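Local coordinates for putative hydrolase (Shewanella frigidimarina, PDB 3LHO), which probably acts as an iron-dependent dioxygenase of the 2-oxoadipate dioxygenase/decarboxylase family and holds nickel in the metal site of this crystal, at residues Ser211-Asp216 and Tyr234-Arg239; Gln15-Met20 and Tyr161-Phe166; Ala35-Asp40 and Phe166-Asn171; Val56-Phe61 and Val94-Leu99. All coordinates share one frame; numbering follows the deposited sequence.

Contact 1: residues Ser211-Asp216 and Tyr234-Arg239; sequences SSTMAD and YEFARR. With NI (nickel (II) ion), chain B.
Ser211 and Phe236 form an antiparallel hydrogen-bonded pair, and the tight side of the contact is theirs. Phe236 N donates to Ser211 O at 2.9 Å, and Ser211 N answers with a bond to Phe236 O. With CG anti to its own carbonyl carbon (chi1 -49°), the Phe236 ring leans along the adjacent strand: its CD2 lies 3.5 Å from Ser211 OG, whose polar partner is Asn183, and its edge meets the backbone at Ser212 CA and Thr213 N. Next along, Thr213 N donates to Tyr234 O at 2.9 Å, while Tyr234 N points almost straight (177°) at Thr213 OG1, a hydroxyl in place of a main-chain carbonyl.

On the face of Ser212 and Glu235 the side chains diverge toward metal and solvent molecules; their CB atoms are 4.5 Å apart. Ser212 OG is hydrogen-bonded to a glycerol, probably from the crystallisation liquor. Extended Glu235 places OE1, hydrogen-bonded to Thr167 OG1, 2.2 Å from nickel. His41 and His165 complete the two-histidine, one-carboxylate metal site, consistent with a glyoxalase-clan dioxygenase.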
loop_
_atom_site.group_PDB
_atom_site.type_symbol
_atom_site.label_atom_id
_atom_site.label_comp_id
_atom_site.label_asym_id
_atom_site.label_seq_id
_atom_site.Cartn_x
_atom_site.Cartn_y
_atom_site.Cartn_z
ATOM N N SER A 211 -0.526 13.034 3.971
ATOM C CA SER A 211 0.531 13.605 3.156
ATOM C C SER A 211 1.462 12.460 2.804
ATOM O O SER A 211 1.330 11.371 3.374
ATOM C CB SER A 211 1.272 14.686 3.954
ATOM O OG SER A 211 1.981 14.091 5.020
ATOM N N SER A 212 2.339 12.671 1.825
ATOM C CA SER A 212 3.285 11.645 1.402
ATOM C C SER A 212 4.540 12.220 0.793
ATOM O O SER A 212 4.549 13.315 0.251
ATOM C CB SER A 212 2.658 10.653 0.387
ATOM O OG SER A 212 2.051 11.313 -0.722
ATOM N N THR A 213 5.604 11.432 0.865
ATOM C CA THR A 213 6.794 11.690 0.103
ATOM C C THR A 213 6.491 11.489 -1.366
ATOM O O THR A 213 5.508 10.868 -1.747
ATOM C CB THR A 213 7.915 10.714 0.493
ATOM O OG1 THR A 213 7.477 9.371 0.266
ATOM C CG2 THR A 213 8.282 10.884 1.937
HETATM N N MSE A 214 7.342 12.041 -2.215
HETATM C CA MSE A 214 7.348 11.626 -3.603
HETATM C C MSE A 214 7.937 10.239 -3.684
HETATM O O MSE A 214 8.826 9.909 -2.907
HETATM C CB MSE A 214 8.173 12.597 -4.395
HETATM C CG MSE A 214 7.346 13.809 -4.824
HETATM SE SE MSE A 214 8.173 14.224 -6.457
HETATM C CE MSE A 214 9.526 15.104 -5.694
ATOM N N ALA A 215 7.416 9.422 -4.592
ATOM C CA ALA A 215 7.869 8.036 -4.722
ATOM C C ALA A 215 9.352 7.945 -5.024
ATOM O O ALA A 215 9.931 8.786 -5.734
ATOM C CB ALA A 215 7.030 7.277 -5.787
ATOM N N ASP A 216 10.002 6.950 -4.443
ATOM C CA ASP A 216 11.350 6.631 -4.831
ATOM C C ASP A 216 11.321 5.965 -6.226
ATOM O O ASP A 216 10.253 5.829 -6.824
ATOM C CB ASP A 216 12.004 5.717 -3.788
ATOM C CG ASP A 216 12.316 6.448 -2.479
ATOM O OD1 ASP A 216 12.863 7.565 -2.523
ATOM O OD2 ASP A 216 12.034 5.893 -1.409
ATOM N N TYR A 234 6.053 6.953 1.002
ATOM C CA TYR A 234 5.775 6.780 2.429
ATOM C C TYR A 234 4.740 7.859 2.774
ATOM O O TYR A 234 4.895 9.013 2.391
ATOM C CB TYR A 234 7.067 7.040 3.176
ATOM C CG TYR A 234 7.245 6.556 4.604
ATOM C CD1 TYR A 234 6.675 5.358 5.076
ATOM C CD2 TYR A 234 8.075 7.271 5.476
ATOM C CE1 TYR A 234 6.897 4.928 6.400
ATOM C CE2 TYR A 234 8.312 6.829 6.773
ATOM C CZ TYR A 234 7.742 5.646 7.220
ATOM O OH TYR A 234 7.989 5.234 8.509
ATOM N N GLU A 235 3.711 7.465 3.504
ATOM C CA GLU A 235 2.541 8.280 3.785
ATOM C C GLU A 235 2.418 8.581 5.293
ATOM O O GLU A 235 3.029 7.899 6.113
ATOM C CB GLU A 235 1.322 7.527 3.301
ATOM C CG GLU A 235 0.013 8.325 3.205
ATOM C CD GLU A 235 -1.087 7.513 2.497
ATOM O OE1 GLU A 235 -1.663 6.608 3.151
ATOM O OE2 GLU A 235 -1.374 7.762 1.292
ATOM N N PHE A 236 1.640 9.623 5.616
ATOM C CA PHE A 236 1.439 10.132 6.990
ATOM C C PHE A 236 -0.028 10.435 7.130
ATOM O O PHE A 236 -0.617 11.026 6.252
ATOM C CB PHE A 236 2.324 11.373 7.226
ATOM C CG PHE A 236 3.752 11.145 6.799
ATOM C CD1 PHE A 236 4.667 10.611 7.676
ATOM C CD2 PHE A 236 4.152 11.376 5.489
ATOM C CE1 PHE A 236 5.962 10.321 7.251
ATOM C CE2 PHE A 236 5.459 11.092 5.073
ATOM C CZ PHE A 236 6.343 10.557 5.948
ATOM N N ALA A 237 -0.651 9.996 8.219
ATOM C CA ALA A 237 -2.084 10.228 8.401
ATOM C C ALA A 237 -2.391 10.668 9.831
ATOM O O ALA A 237 -1.897 10.076 10.797
ATOM C CB ALA A 237 -2.893 8.933 8.067
ATOM N N ARG A 238 -3.209 11.712 9.949
ATOM C CA ARG A 238 -3.824 12.073 11.194
ATOM C C ARG A 238 -5.321 11.795 11.108
ATOM O O ARG A 238 -5.981 12.313 10.232
ATOM C CB ARG A 238 -3.598 13.548 11.513
ATOM C CG ARG A 238 -4.204 13.969 12.855
ATOM C CD ARG A 238 -3.733 15.330 13.332
ATOM N NE ARG A 238 -4.528 15.785 14.484
ATOM C CZ ARG A 238 -4.500 17.014 15.002
ATOM N NH1 ARG A 238 -3.725 17.961 14.500
ATOM N NH2 ARG A 238 -5.254 17.295 16.047
ATOM N N ARG A 239 -5.845 11.011 12.051
ATOM C CA ARG A 239 -7.280 10.804 12.160
ATOM C C ARG A 239 -7.910 11.565 13.311
ATOM O O ARG A 239 -7.274 11.787 14.348
ATOM C CB ARG A 239 -7.583 9.322 12.332
ATOM C CG ARG A 239 -7.166 8.478 11.157
ATOM C CD ARG A 239 -7.348 6.983 11.491
ATOM N NE ARG A 239 -6.915 6.236 10.330
ATOM C CZ ARG A 239 -7.596 6.157 9.189
ATOM N NH1 ARG A 239 -8.807 6.711 9.045
ATOM N NH2 ARG A 239 -7.051 5.527 8.183
HETATM NI NI NI B . -2.820 4.966 2.353
HETATM O O HOH W 1 -3.314 6.235 0.357
HETATM O O HOH W 2 -4.554 5.997 2.629
HETATM O O HOH W 3 -4.547 3.763 1.440
#

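Contact 2: residues Gln15-Met20 and Tyr161-Phe166; sequences QDYIKM and YRANHF. With NI (nickel (II) ion), chain B.
Asp16 opens the helical side by meeting Arg162 side-on, in a salt bridge in which Arg162 NE donates to Asp16 OD2 at 2.9 Å, nearly straight at 174°, in the guanidinium plane and on the syn lone pair of OD2; NH2 adds a weak bond to OD1. The same NH2 reaches Asp16 O at 3.2 Å from above the carbonyl plane. A water at 2.7 Å from Asp16 OD2 links this carboxylate to Ala163 N. Next, Phe166 CD1 sits over the rim of one Tyr17 face, 3.4 Å from Tyr17 CD2, the planes oblique at 40°. Tyr17 OH takes a weak bond from Phe166 N at 3.3 Å, its stronger partner being Phe233 O. Met20, a selenomethionine, sets CG over the guanidinium face, 3.5 Å from Arg162 CZ, and the bend at chi3 (-71°) carries CE 3.5 Å from Ala163 O, a buried carbonyl oxygen with no polar partner. Beyond this seam, His165 puts NE2 2.1 Å from nickel; its ND1 donates to Asn164 OD1, which lies in the ring plane and so fixes the ring's rotation. Helix 6-20 thus backs strand 165-169, with helix 22-32 beside Tyr17, helix 151-159 beside Met20, and strand 39-47 touching Phe166.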
loop_
_atom_site.group_PDB
_atom_site.type_symbol
_atom_site.label_atom_id
_atom_site.label_comp_id
_atom_site.label_asym_id
_atom_site.label_seq_id
_atom_site.Cartn_x
_atom_site.Cartn_y
_atom_site.Cartn_z
ATOM N N GLN A 15 10.836 -4.863 5.643
ATOM C CA GLN A 15 12.196 -5.104 5.080
ATOM C C GLN A 15 12.181 -5.122 3.543
ATOM O O GLN A 15 13.075 -4.571 2.889
ATOM C CB GLN A 15 12.861 -6.392 5.614
ATOM C CG GLN A 15 13.420 -6.256 7.069
ATOM C CD GLN A 15 14.323 -4.998 7.284
ATOM O OE1 GLN A 15 15.108 -4.616 6.403
ATOM N NE2 GLN A 15 14.204 -4.368 8.454
ATOM N N ASP A 16 11.143 -5.729 2.987
ATOM C CA ASP A 16 10.951 -5.765 1.554
ATOM C C ASP A 16 10.613 -4.406 0.961
ATOM O O ASP A 16 11.185 -4.019 -0.065
ATOM C CB ASP A 16 9.913 -6.801 1.159
ATOM C CG ASP A 16 9.663 -6.777 -0.304
ATOM O OD1 ASP A 16 10.492 -7.263 -1.054
ATOM O OD2 ASP A 16 8.679 -6.160 -0.752
ATOM N N TYR A 17 9.687 -3.702 1.608
ATOM C CA TYR A 17 9.269 -2.368 1.207
ATOM C C TYR A 17 10.375 -1.322 1.140
ATOM O O TYR A 17 10.401 -0.516 0.191
ATOM C CB TYR A 17 8.208 -1.913 2.206
ATOM C CG TYR A 17 7.712 -0.461 2.130
ATOM C CD1 TYR A 17 6.901 -0.038 1.075
ATOM C CD2 TYR A 17 7.969 0.420 3.168
ATOM C CE1 TYR A 17 6.385 1.264 1.020
ATOM C CE2 TYR A 17 7.460 1.739 3.150
ATOM C CZ TYR A 17 6.686 2.159 2.076
ATOM O OH TYR A 17 6.161 3.429 2.093
ATOM N N ILE A 18 11.255 -1.308 2.144
ATOM C CA ILE A 18 12.339 -0.312 2.186
ATOM C C ILE A 18 13.387 -0.533 1.091
ATOM O O ILE A 18 14.081 0.400 0.719
ATOM C CB ILE A 18 13.041 -0.164 3.595
ATOM C CG1 ILE A 18 13.737 -1.456 4.036
ATOM C CG2 ILE A 18 12.066 0.349 4.659
ATOM C CD1 ILE A 18 14.568 -1.288 5.357
ATOM N N LYS A 19 13.476 -1.744 0.544
ATOM C CA LYS A 19 14.298 -1.982 -0.610
ATOM C C LYS A 19 13.834 -1.168 -1.803
ATOM O O LYS A 19 14.664 -0.717 -2.569
ATOM C CB LYS A 19 14.348 -3.465 -0.990
ATOM C CG LYS A 19 14.952 -4.357 0.058
ATOM C CD LYS A 19 14.820 -5.828 -0.367
ATOM C CE LYS A 19 15.304 -6.762 0.704
ATOM N NZ LYS A 19 15.055 -8.166 0.267
HETATM N N MSE A 20 12.518 -1.018 -1.974
HETATM C CA MSE A 20 11.938 -0.194 -3.016
HETATM C C MSE A 20 11.920 1.257 -2.587
HETATM O O MSE A 20 11.924 2.127 -3.446
HETATM C CB MSE A 20 10.461 -0.545 -3.262
HETATM C CG MSE A 20 10.256 -1.816 -4.011
HETATM SE SE MSE A 20 8.414 -2.056 -4.288
HETATM C CE MSE A 20 7.859 -2.457 -2.484
ATOM N N TYR A 161 3.653 -8.541 -5.833
ATOM C CA TYR A 161 3.060 -8.620 -4.508
ATOM C C TYR A 161 4.045 -8.134 -3.472
ATOM O O TYR A 161 4.928 -8.872 -3.040
ATOM C CB TYR A 161 2.519 -10.041 -4.219
ATOM C CG TYR A 161 1.298 -10.267 -5.062
ATOM C CD1 TYR A 161 0.137 -9.595 -4.786
ATOM C CD2 TYR A 161 1.351 -11.022 -6.236
ATOM C CE1 TYR A 161 -0.955 -9.735 -5.560
ATOM C CE2 TYR A 161 0.225 -11.116 -7.073
ATOM C CZ TYR A 161 -0.901 -10.501 -6.711
ATOM O OH TYR A 161 -1.997 -10.581 -7.545
ATOM N N ARG A 162 3.915 -6.869 -3.121
ATOM C CA ARG A 162 4.800 -6.168 -2.181
ATOM C C ARG A 162 3.976 -5.014 -1.608
ATOM O O ARG A 162 2.954 -4.625 -2.196
ATOM C CB ARG A 162 6.076 -5.610 -2.857
ATOM C CG ARG A 162 6.802 -6.544 -3.755
ATOM C CD ARG A 162 7.970 -5.906 -4.464
ATOM N NE ARG A 162 9.101 -5.658 -3.571
ATOM C CZ ARG A 162 10.325 -5.297 -3.962
ATOM N NH1 ARG A 162 10.633 -5.159 -5.244
ATOM N NH2 ARG A 162 11.259 -5.050 -3.046
ATOM N N ALA A 163 4.339 -4.480 -0.447
ATOM C CA ALA A 163 3.507 -3.344 0.114
ATOM C C ALA A 163 3.538 -2.188 -0.850
ATOM O O ALA A 163 4.592 -1.846 -1.377
ATOM C CB ALA A 163 4.021 -2.890 1.509
ATOM N N ASN A 164 2.375 -1.585 -1.121
ATOM C CA ASN A 164 2.340 -0.370 -1.904
ATOM C C ASN A 164 2.780 0.823 -1.070
ATOM O O ASN A 164 3.500 1.683 -1.565
ATOM C CB ASN A 164 0.948 -0.105 -2.473
ATOM C CG ASN A 164 0.858 1.238 -3.258
ATOM O OD1 ASN A 164 0.426 2.243 -2.714
ATOM N ND2 ASN A 164 1.285 1.244 -4.525
ATOM N N HIS A 165 2.346 0.866 0.191
ATOM C CA HIS A 165 2.895 1.857 1.154
ATOM C C HIS A 165 2.631 1.477 2.595
ATOM O O HIS A 165 1.717 0.694 2.886
ATOM C CB HIS A 165 2.392 3.294 0.868
ATOM C CG HIS A 165 0.909 3.473 0.941
ATOM N ND1 HIS A 165 0.076 3.313 -0.146
ATOM C CD2 HIS A 165 0.120 3.917 1.951
ATOM C CE1 HIS A 165 -1.165 3.583 0.202
ATOM N NE2 HIS A 165 -1.175 3.941 1.483
ATOM N N PHE A 166 3.492 1.994 3.475
ATOM C CA PHE A 166 3.204 2.141 4.900
ATOM C C PHE A 166 2.816 3.579 5.181
ATOM O O PHE A 166 3.326 4.492 4.519
ATOM C CB PHE A 166 4.432 1.839 5.701
ATOM C CG PHE A 166 4.673 0.396 5.854
ATOM C CD1 PHE A 166 5.045 -0.369 4.759
ATOM C CD2 PHE A 166 4.553 -0.210 7.108
ATOM C CE1 PHE A 166 5.294 -1.735 4.908
ATOM C CE2 PHE A 166 4.846 -1.576 7.255
ATOM C CZ PHE A 166 5.147 -2.327 6.150
HETATM NI NI NI B . -2.820 4.966 2.353
HETATM O O HOH W 4 6.796 -5.216 0.869
HETATM O O HOH W 1 -3.314 6.235 0.357
HETATM O O HOH W 2 -4.554 5.997 2.629
HETATM O O HOH W 3 -4.547 3.763 1.440
#

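Contact 3: residues Ala35-Asp40 and Phe166-Asn171; sequences APIIND and FTVSIN
The Phe166 ring presents its edge to Asn39: OD1 approaches CD2 at 3.7 Å, and CG of the asparagine lies in the ring plane. The amide is turned 69° from that plane, so the two flat groups do not stack; Trp14 meets the ring edge-to-face. Asn39 and Val168 form an antiparallel non-hydrogen-bonded pair flanked by two main-chain bonds. Ser169 N binds Ile38 O at 3.0 Å, whereas Asp40 N to Thr167 O is short at 2.6 Å and bent to 132°, just where segment 35-40 turns a corner. Ile37 CG2 packs 3.7 Å from Val168 CG1. Two waters finish the seam: one joins Ile38 O to Ser169 O, and the other donates to Asp40 OD1 at 2.7 Å as well as to Asn171 OD1 and to Ser169 OG, which is also hydrogen-bonded to Asp172. Asp40 OD1 also takes salt bridges from Arg239 and Lys93, which would probably keep the acid ionised. Thr167 OG1, hydrogen-bonded to the nickel ligand Glu235 OE1, is a second-shell group placed to orient that carboxylate.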
loop_
_atom_site.group_PDB
_atom_site.type_symbol
_atom_site.label_atom_id
_atom_site.label_comp_id
_atom_site.label_asym_id
_atom_site.label_seq_id
_atom_site.Cartn_x
_atom_site.Cartn_y
_atom_site.Cartn_z
ATOM N N ALA A 35 13.614 4.044 17.538
ATOM C CA ALA A 35 12.442 3.365 18.099
ATOM C C ALA A 35 11.467 2.977 16.985
ATOM O O ALA A 35 11.349 3.690 15.991
ATOM C CB ALA A 35 11.738 4.268 19.112
ATOM N N PRO A 36 10.721 1.869 17.169
ATOM C CA PRO A 36 9.675 1.618 16.201
ATOM C C PRO A 36 8.608 2.736 16.276
ATOM O O PRO A 36 8.441 3.389 17.310
ATOM C CB PRO A 36 9.113 0.260 16.631
ATOM C CG PRO A 36 9.359 0.192 18.086
ATOM C CD PRO A 36 10.486 1.131 18.423
ATOM N N ILE A 37 7.981 2.981 15.138
ATOM C CA ILE A 37 7.004 4.037 14.920
ATOM C C ILE A 37 5.688 3.302 14.752
ATOM O O ILE A 37 5.661 2.282 14.066
ATOM C CB ILE A 37 7.348 4.754 13.597
ATOM C CG1 ILE A 37 8.588 5.636 13.782
ATOM C CG2 ILE A 37 6.210 5.589 13.096
ATOM C CD1 ILE A 37 8.418 6.621 14.876
ATOM N N ILE A 38 4.598 3.800 15.335
ATOM C CA ILE A 38 3.305 3.189 15.110
ATOM C C ILE A 38 2.764 3.584 13.709
ATOM O O ILE A 38 2.657 4.789 13.361
ATOM C CB ILE A 38 2.266 3.589 16.216
ATOM C CG1 ILE A 38 2.777 3.129 17.600
ATOM C CG2 ILE A 38 0.865 3.032 15.866
ATOM C CD1 ILE A 38 3.032 1.676 17.693
ATOM N N ASN A 39 2.376 2.574 12.936
ATOM C CA ASN A 39 1.766 2.811 11.627
ATOM C C ASN A 39 0.228 2.885 11.672
ATOM O O ASN A 39 -0.422 2.117 12.382
ATOM C CB ASN A 39 2.225 1.718 10.664
ATOM C CG ASN A 39 3.723 1.748 10.419
ATOM O OD1 ASN A 39 4.442 0.739 10.637
ATOM N ND2 ASN A 39 4.216 2.894 10.000
ATOM N N ASP A 40 -0.350 3.826 10.947
ATOM C CA ASP A 40 -1.805 3.890 10.772
ATOM C C ASP A 40 -2.316 2.717 9.926
ATOM O O ASP A 40 -3.339 2.088 10.248
ATOM C CB ASP A 40 -2.197 5.193 10.037
ATOM C CG ASP A 40 -3.699 5.324 9.864
ATOM O OD1 ASP A 40 -4.377 5.483 10.887
ATOM O OD2 ASP A 40 -4.241 5.182 8.738
ATOM N N PHE A 166 3.492 1.994 3.475
ATOM C CA PHE A 166 3.204 2.141 4.900
ATOM C C PHE A 166 2.816 3.579 5.181
ATOM O O PHE A 166 3.326 4.492 4.519
ATOM C CB PHE A 166 4.432 1.839 5.701
ATOM C CG PHE A 166 4.673 0.396 5.854
ATOM C CD1 PHE A 166 5.045 -0.369 4.759
ATOM C CD2 PHE A 166 4.553 -0.210 7.108
ATOM C CE1 PHE A 166 5.294 -1.735 4.908
ATOM C CE2 PHE A 166 4.846 -1.576 7.255
ATOM C CZ PHE A 166 5.147 -2.327 6.150
ATOM N N THR A 167 1.948 3.761 6.178
ATOM C CA THR A 167 1.509 5.065 6.621
ATOM C C THR A 167 1.703 5.263 8.119
ATOM O O THR A 167 1.143 4.505 8.922
ATOM C CB THR A 167 0.032 5.284 6.290
ATOM O OG1 THR A 167 -0.162 5.131 4.876
ATOM C CG2 THR A 167 -0.386 6.713 6.746
ATOM N N VAL A 168 2.505 6.270 8.478
ATOM C CA VAL A 168 2.750 6.660 9.852
ATOM C C VAL A 168 1.540 7.264 10.508
ATOM O O VAL A 168 0.833 8.064 9.890
ATOM C CB VAL A 168 3.947 7.636 9.930
ATOM C CG1 VAL A 168 4.167 8.118 11.360
ATOM C CG2 VAL A 168 5.218 6.914 9.379
ATOM N N SER A 169 1.274 6.861 11.755
ATOM C CA SER A 169 0.206 7.428 12.510
ATOM C C SER A 169 0.742 8.681 13.187
ATOM O O SER A 169 1.552 8.589 14.141
ATOM C CB SER A 169 -0.284 6.460 13.598
ATOM O OG SER A 169 -1.203 7.124 14.448
ATOM N N ILE A 170 0.259 9.830 12.711
ATOM C CA ILE A 170 0.614 11.121 13.298
ATOM C C ILE A 170 0.027 11.187 14.719
ATOM O O ILE A 170 0.701 11.647 15.638
ATOM C CB ILE A 170 0.126 12.315 12.429
ATOM C CG1 ILE A 170 0.889 12.334 11.085
ATOM C CG2 ILE A 170 0.329 13.647 13.168
ATOM C CD1 ILE A 170 0.300 13.298 10.061
ATOM N N ASN A 171 -1.204 10.702 14.881
ATOM C CA ASN A 171 -1.846 10.597 16.199
ATOM C C ASN A 171 -0.869 10.071 17.242
ATOM O O ASN A 171 -0.749 10.624 18.323
ATOM C CB ASN A 171 -3.078 9.693 16.180
ATOM C CG ASN A 171 -4.164 10.165 15.188
ATOM O OD1 ASN A 171 -3.918 10.304 13.970
ATOM N ND2 ASN A 171 -5.367 10.370 15.698
HETATM O O HOH W 5 3.434 6.952 14.927
HETATM O O HOH W 6 -3.768 7.440 12.691
#

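Contact 4: residues Val56-Phe61 and Val94-Leu99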
loop_
_atom_site.group_PDB
_atom_site.type_symbol
_atom_site.label_atom_id
_atom_site.label_comp_id
_atom_site.label_asym_id
_atom_site.label_seq_id
_atom_site.Cartn_x
_atom_site.Cartn_y
_atom_site.Cartn_z
ATOM N N VAL A 56 -7.886 -13.772 -0.858
ATOM C CA VAL A 56 -6.641 -14.573 -0.738
ATOM C C VAL A 56 -5.544 -13.822 0.051
ATOM O O VAL A 56 -4.818 -14.418 0.915
ATOM C CB VAL A 56 -6.130 -14.928 -2.118
ATOM C CG1 VAL A 56 -4.770 -15.604 -2.037
ATOM C CG2 VAL A 56 -7.145 -15.845 -2.813
ATOM N N LEU A 57 -5.372 -12.538 -0.262
ATOM C CA LEU A 57 -4.418 -11.709 0.452
ATOM C C LEU A 57 -4.880 -11.531 1.883
ATOM O O LEU A 57 -4.075 -11.565 2.797
ATOM C CB LEU A 57 -4.247 -10.333 -0.206
ATOM C CG LEU A 57 -3.256 -10.252 -1.400
ATOM C CD1 LEU A 57 -3.716 -10.994 -2.656
ATOM C CD2 LEU A 57 -2.926 -8.805 -1.740
ATOM N N ALA A 58 -6.174 -11.291 2.081
ATOM C CA ALA A 58 -6.716 -11.020 3.417
ATOM C C ALA A 58 -6.485 -12.165 4.419
ATOM O O ALA A 58 -6.300 -11.906 5.618
ATOM C CB ALA A 58 -8.226 -10.666 3.332
ATOM N N LYS A 59 -6.433 -13.404 3.918
ATOM C CA LYS A 59 -6.250 -14.576 4.784
ATOM C C LYS A 59 -4.922 -14.532 5.530
ATOM O O LYS A 59 -4.787 -15.115 6.612
ATOM C CB LYS A 59 -6.357 -15.892 3.994
ATOM C CG LYS A 59 -7.768 -16.371 3.748
ATOM C CD LYS A 59 -8.372 -16.988 5.003
ATOM C CE LYS A 59 -9.759 -17.536 4.704
ATOM N NZ LYS A 59 -10.494 -17.841 5.975
ATOM N N HIS A 60 -3.934 -13.857 4.951
ATOM C CA HIS A 60 -2.634 -13.679 5.630
ATOM C C HIS A 60 -2.786 -12.852 6.880
ATOM O O HIS A 60 -1.952 -12.905 7.759
ATOM C CB HIS A 60 -1.572 -13.108 4.679
ATOM C CG HIS A 60 -1.184 -14.076 3.616
ATOM N ND1 HIS A 60 -0.040 -14.848 3.700
ATOM C CD2 HIS A 60 -1.827 -14.475 2.491
ATOM C CE1 HIS A 60 0.003 -15.671 2.668
ATOM N NE2 HIS A 60 -1.065 -15.476 1.924
ATOM N N PHE A 61 -3.879 -12.088 6.966
ATOM C CA PHE A 61 -4.105 -11.239 8.133
ATOM C C PHE A 61 -5.218 -11.790 9.051
ATOM O O PHE A 61 -5.086 -11.761 10.287
ATOM C CB PHE A 61 -4.403 -9.842 7.651
ATOM C CG PHE A 61 -3.290 -9.221 6.846
ATOM C CD1 PHE A 61 -3.220 -9.387 5.470
ATOM C CD2 PHE A 61 -2.285 -8.519 7.481
ATOM C CE1 PHE A 61 -2.200 -8.833 4.736
ATOM C CE2 PHE A 61 -1.255 -7.950 6.776
ATOM C CZ PHE A 61 -1.186 -8.107 5.405
ATOM N N VAL A 94 -5.028 -2.659 7.904
ATOM C CA VAL A 94 -4.658 -3.273 6.655
ATOM C C VAL A 94 -5.726 -2.970 5.598
ATOM O O VAL A 94 -6.888 -3.328 5.721
ATOM C CB VAL A 94 -4.417 -4.797 6.827
ATOM C CG1 VAL A 94 -4.183 -5.455 5.439
ATOM C CG2 VAL A 94 -3.262 -5.018 7.812
ATOM N N PHE A 95 -5.304 -2.237 4.590
ATOM C CA PHE A 95 -6.155 -1.834 3.508
ATOM C C PHE A 95 -5.773 -2.679 2.283
ATOM O O PHE A 95 -4.587 -2.678 1.864
ATOM C CB PHE A 95 -5.909 -0.371 3.215
ATOM C CG PHE A 95 -6.842 0.199 2.197
ATOM C CD1 PHE A 95 -8.130 0.601 2.544
ATOM C CD2 PHE A 95 -6.412 0.324 0.860
ATOM C CE1 PHE A 95 -9.015 1.134 1.567
ATOM C CE2 PHE A 95 -7.248 0.845 -0.114
ATOM C CZ PHE A 95 -8.576 1.262 0.238
ATOM N N ILE A 96 -6.756 -3.404 1.742
ATOM C CA ILE A 96 -6.520 -4.303 0.593
ATOM C C ILE A 96 -7.521 -3.970 -0.490
ATOM O O ILE A 96 -8.744 -3.954 -0.278
ATOM C CB ILE A 96 -6.532 -5.813 0.938
ATOM C CG1 ILE A 96 -5.695 -6.158 2.167
ATOM C CG2 ILE A 96 -6.094 -6.641 -0.319
ATOM C CD1 ILE A 96 -5.789 -7.692 2.574
ATOM N N SER A 97 -7.006 -3.609 -1.670
ATOM C CA SER A 97 -7.897 -3.321 -2.794
ATOM C C SER A 97 -7.656 -4.325 -3.931
ATOM O O SER A 97 -6.650 -5.058 -3.930
ATOM C CB SER A 97 -7.708 -1.886 -3.267
ATOM O OG SER A 97 -6.424 -1.665 -3.842
ATOM N N GLU A 98 -8.620 -4.437 -4.834
ATOM C CA GLU A 98 -8.457 -5.264 -6.027
ATOM C C GLU A 98 -9.063 -4.550 -7.221
ATOM O O GLU A 98 -10.137 -4.019 -7.119
ATOM C CB GLU A 98 -9.090 -6.660 -5.901
ATOM C CG GLU A 98 -10.558 -6.706 -5.787
ATOM C CD GLU A 98 -11.102 -8.124 -5.620
ATOM O OE1 GLU A 98 -10.354 -9.137 -5.439
ATOM O OE2 GLU A 98 -12.307 -8.214 -5.612
ATOM N N LEU A 99 -8.353 -4.595 -8.335
ATOM C CA LEU A 99 -8.838 -4.008 -9.568
ATOM C C LEU A 99 -9.896 -4.910 -10.194
ATOM O O LEU A 99 -9.754 -6.123 -10.254
ATOM C CB LEU A 99 -7.656 -3.820 -10.545
ATOM C CG LEU A 99 -7.898 -2.997 -11.833
ATOM C CD1 LEU A 99 -8.005 -1.515 -11.538
ATOM C CD2 LEU A 99 -6.740 -3.255 -12.806
#
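Ala58 O accepts Phe61 N at 2.8 Å, and Thr62 OG1 reaches the same oxygen weakly. This carbonyl lies in plane at the edge of the Phe61 ring, whose face is turned to the strand. Val94 CG1 stands over the centre of that face, 3.8 Å from the centroid and only 4° off the ring normal, a clear CH-pi contact. The other methyl, CG2, closes on the ring rim at 3.6 Å from CD2 of Phe61. The axes of 56-61 and 94-99 pass 9.4 Å apart and run nearly antiparallel, at 168°. Strand 39-47, helix 54-62 and strands 67-74, 79-85 and 93-99 follow one another as the beta-alpha-beta-beta-beta module of the vicinal oxygen chelate (glyoxalase) fold, and this contact seats its helix on its last strand. Ile96 fills the other half of the contact. Its CG1 is anti to the carbonyl carbon (chi1 -47°) and the chain runs on extended, driving CD1 to 3.6 Å from Ala58 CA and 3.9 Å from Ala58 CB, and obliquely to 4.2 Å from Phe61 CD1. The CG2 branch meets Leu57 CD2 at 4.1 Å. Helix 6-20 shares the apolar layer, with Phe10 touching both Phe61 and Val94, while Leu44 of strand 39-47 borders Phe61.

How the contacts relate
All four contacts bear on one mixed sheet. Contacts 1 and 2 each supply a nickel ligand, Glu235 and His165, whose OE1 and NE2 stand 3.2 Å apart; a probable hydrogen bond from Glu235 N to Phe166 O joins their strands. Contact 3, sharing Phe166 with contact 2, lies in the second shell, its Thr167 side chain about 4 Å from the metal, and the third ligand, His41, directly follows its Asp40. It touches contact 1 through Thr167 OG1, 2.7 Å from Glu235 OE1, and the Asp40-Arg239 salt bridge. Contact 4 stands apart: its centre is about 20 Å from that of contact 1, and the side chain of Val94 about 11 Å from nickel. Its link to contact 2 is Leu57 CD1, 4.2 Å from Tyr161 CE1.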